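PDB 3IFR: carbohydrate kinase, FGGY from Rhodospirillum rubrum, which probably phosphorylates D-xylulose at the expense of ATP, as a member of the FGGY carbohydrate kinase family. Local coordinates for residues 47-52 with 99-104. Sequence-based numbering, arbitrary orientation.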
loop_
_atom_site.group_PDB
_atom_site.type_symbol
_atom_site.label_atom_id
_atom_site.label_comp_id
_atom_site.label_asym_id
_atom_site.label_seq_id
_atom_site.Cartn_x
_atom_site.Cartn_y
_atom_site.Cartn_z
ATOM N N TRP A 47 18.188 -8.110 -2.019
ATOM C CA TRP A 47 17.503 -8.294 -3.301
ATOM C C TRP A 47 16.064 -8.816 -3.131
ATOM O O TRP A 47 15.816 -9.663 -2.279
ATOM C CB TRP A 47 18.291 -9.269 -4.162
ATOM C CG TRP A 47 19.461 -8.631 -4.775
ATOM C CD1 TRP A 47 20.267 -7.670 -4.213
ATOM C CD2 TRP A 47 19.992 -8.899 -6.062
ATOM N NE1 TRP A 47 21.244 -7.302 -5.091
ATOM C CE2 TRP A 47 21.116 -8.053 -6.231
ATOM C CE3 TRP A 47 19.617 -9.742 -7.107
ATOM C CZ2 TRP A 47 21.864 -8.050 -7.388
ATOM C CZ3 TRP A 47 20.379 -9.737 -8.250
ATOM C CH2 TRP A 47 21.478 -8.886 -8.383
ATOM N N ALA A 48 15.115 -8.299 -3.912
ATOM C CA ALA A 48 13.732 -8.831 -3.900
ATOM C C ALA A 48 13.248 -8.979 -5.324
ATOM O O ALA A 48 13.012 -7.970 -6.022
ATOM C CB ALA A 48 12.795 -7.928 -3.129
ATOM N N GLU A 49 13.113 -10.215 -5.778
ATOM C CA GLU A 49 12.791 -10.441 -7.183
ATOM C C GLU A 49 11.633 -11.390 -7.339
ATOM O O GLU A 49 11.442 -12.263 -6.485
ATOM C CB GLU A 49 14.014 -10.991 -7.932
ATOM C CG GLU A 49 15.198 -10.032 -7.912
ATOM C CD GLU A 49 16.269 -10.321 -8.944
ATOM O OE1 GLU A 49 16.496 -11.494 -9.314
ATOM O OE2 GLU A 49 16.916 -9.346 -9.368
ATOM N N GLU A 50 10.863 -11.227 -8.424
ATOM C CA GLU A 50 9.889 -12.251 -8.799
ATOM C C GLU A 50 9.914 -12.616 -10.284
ATOM O O GLU A 50 10.503 -11.942 -11.117
ATOM C CB GLU A 50 8.478 -11.953 -8.287
ATOM C CG GLU A 50 8.462 -11.425 -6.841
ATOM C CD GLU A 50 7.109 -11.549 -6.116
ATOM O OE1 GLU A 50 6.048 -11.452 -6.773
ATOM O OE2 GLU A 50 7.118 -11.729 -4.874
ATOM N N ASP A 51 9.294 -13.737 -10.586
ATOM C CA ASP A 51 9.288 -14.265 -11.916
ATOM C C ASP A 51 7.964 -13.905 -12.535
ATOM O O ASP A 51 6.927 -14.447 -12.127
ATOM C CB ASP A 51 9.383 -15.781 -11.789
ATOM C CG ASP A 51 9.445 -16.476 -13.132
ATOM O OD1 ASP A 51 9.355 -15.756 -14.159
ATOM O OD2 ASP A 51 9.571 -17.739 -13.152
ATOM N N PRO A 52 7.958 -12.987 -13.508
ATOM C CA PRO A 52 6.640 -12.588 -14.056
ATOM C C PRO A 52 5.865 -13.757 -14.692
ATOM O O PRO A 52 4.630 -13.730 -14.822
ATOM C CB PRO A 52 6.984 -11.540 -15.112
ATOM C CG PRO A 52 8.336 -11.037 -14.749
ATOM C CD PRO A 52 9.057 -12.158 -14.021
ATOM N N LEU A 99 13.227 -9.739 -19.839
ATOM C CA LEU A 99 14.693 -9.711 -19.848
ATOM C C LEU A 99 15.327 -10.337 -18.599
ATOM O O LEU A 99 16.277 -11.091 -18.694
ATOM C CB LEU A 99 15.185 -8.285 -20.090
ATOM C CG LEU A 99 14.890 -7.822 -21.529
ATOM C CD1 LEU A 99 14.796 -6.317 -21.684
ATOM C CD2 LEU A 99 15.869 -8.385 -22.527
ATOM N N ARG A 100 14.791 -10.070 -17.423
ATOM C CA ARG A 100 15.409 -10.572 -16.202
ATOM C C ARG A 100 14.292 -10.604 -15.194
ATOM O O ARG A 100 13.215 -10.100 -15.454
ATOM C CB ARG A 100 16.470 -9.592 -15.701
ATOM C CG ARG A 100 15.830 -8.301 -15.170
ATOM C CD ARG A 100 16.816 -7.261 -14.599
ATOM N NE ARG A 100 17.895 -7.819 -13.793
ATOM C CZ ARG A 100 17.760 -8.419 -12.609
ATOM N NH1 ARG A 100 18.843 -8.844 -11.965
ATOM N NH2 ARG A 100 16.564 -8.598 -12.053
ATOM N N PRO A 101 14.540 -11.201 -14.033
ATOM C CA PRO A 101 13.461 -11.278 -13.046
ATOM C C PRO A 101 13.002 -9.876 -12.646
ATOM O O PRO A 101 13.792 -8.923 -12.720
ATOM C CB PRO A 101 14.116 -12.002 -11.870
ATOM C CG PRO A 101 15.255 -12.808 -12.524
ATOM C CD PRO A 101 15.746 -11.958 -13.644
ATOM N N SER A 102 11.726 -9.756 -12.281
ATOM C CA SER A 102 11.170 -8.507 -11.795
ATOM C C SER A 102 11.835 -8.100 -10.491
ATOM O O SER A 102 11.988 -8.923 -9.581
ATOM C CB SER A 102 9.670 -8.656 -11.562
ATOM O OG SER A 102 9.163 -7.621 -10.737
ATOM N N ILE A 103 12.184 -6.823 -10.400
ATOM C CA ILE A 103 12.694 -6.243 -9.153
ATOM C C ILE A 103 11.514 -5.602 -8.413
ATOM O O ILE A 103 10.885 -4.665 -8.922
ATOM C CB ILE A 103 13.841 -5.204 -9.407
ATOM C CG1 ILE A 103 14.932 -5.808 -10.317
ATOM C CG2 ILE A 103 14.441 -4.755 -8.104
ATOM C CD1 ILE A 103 15.981 -4.789 -10.884
ATOM N N GLN A 104 11.216 -6.136 -7.219
ATOM C CA GLN A 104 10.113 -5.681 -6.360
ATOM C C GLN A 104 10.336 -4.310 -5.660
ATOM O O GLN A 104 11.460 -3.818 -5.612
ATOM C CB GLN A 104 9.829 -6.764 -5.329
ATOM C CG GLN A 104 9.684 -8.096 -5.984
ATOM C CD GLN A 104 8.547 -8.104 -7.032
ATOM O OE1 GLN A 104 8.779 -8.334 -8.198
ATOM N NE2 GLN A 104 7.340 -7.834 -6.602
#
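E50 and S102 form an antiparallel hydrogen-bonded pair, E50 N to S102 O and S102 N to E50 O both 2.8 Å, and A48 O accepts a third bond from Q104 N. The result is a two-stranded antiparallel sheet of strands 49-50 and 102-103 in the N-terminal FGGY domain, separate from that domain's six-stranded sheet; it joins the lead into helix 52-70 to the segment following strand 90-92. E49 faces I103 at the non-hydrogen-bonded pair, where E49 CA also gives a CA-H...O contact to S102 O. Their side chains share one face of the sheet, and those of E50 and S102 lie on the other.

On the first face, E49 runs extended beyond CG and brings OE2 to R100 NH2, a 2.8 Å salt bridge. The oxygen lies near the guanidinium plane, yet the arginine meets it from above the carboxylate plane, the two planes being 73° apart. R100, bent at chi3 (-41°), turns its guanidinium back over the next residue and gives a second NH2 hydrogen bond to P101 O, 2.9 Å. Glutamate suits position 49 because OE2 pairs with both R100 and R109, which would probably favour its charged form; E150 pairs with R100 NE. The rigid P101 ring packs beside the carboxylate, CB 3.5 Å from E49 OE1.

On the opposite face, the Q104 amide stacks on the E50 carboxylate, planes 20° apart, with E50 CG 3.3 Å from Q104 CD; W55 NE1 binds E50 OE1. A bend at chi2 turns the amide back toward S102, where this small residue places OG 2.7 Å from Q104 OE1 in a hydrogen bond.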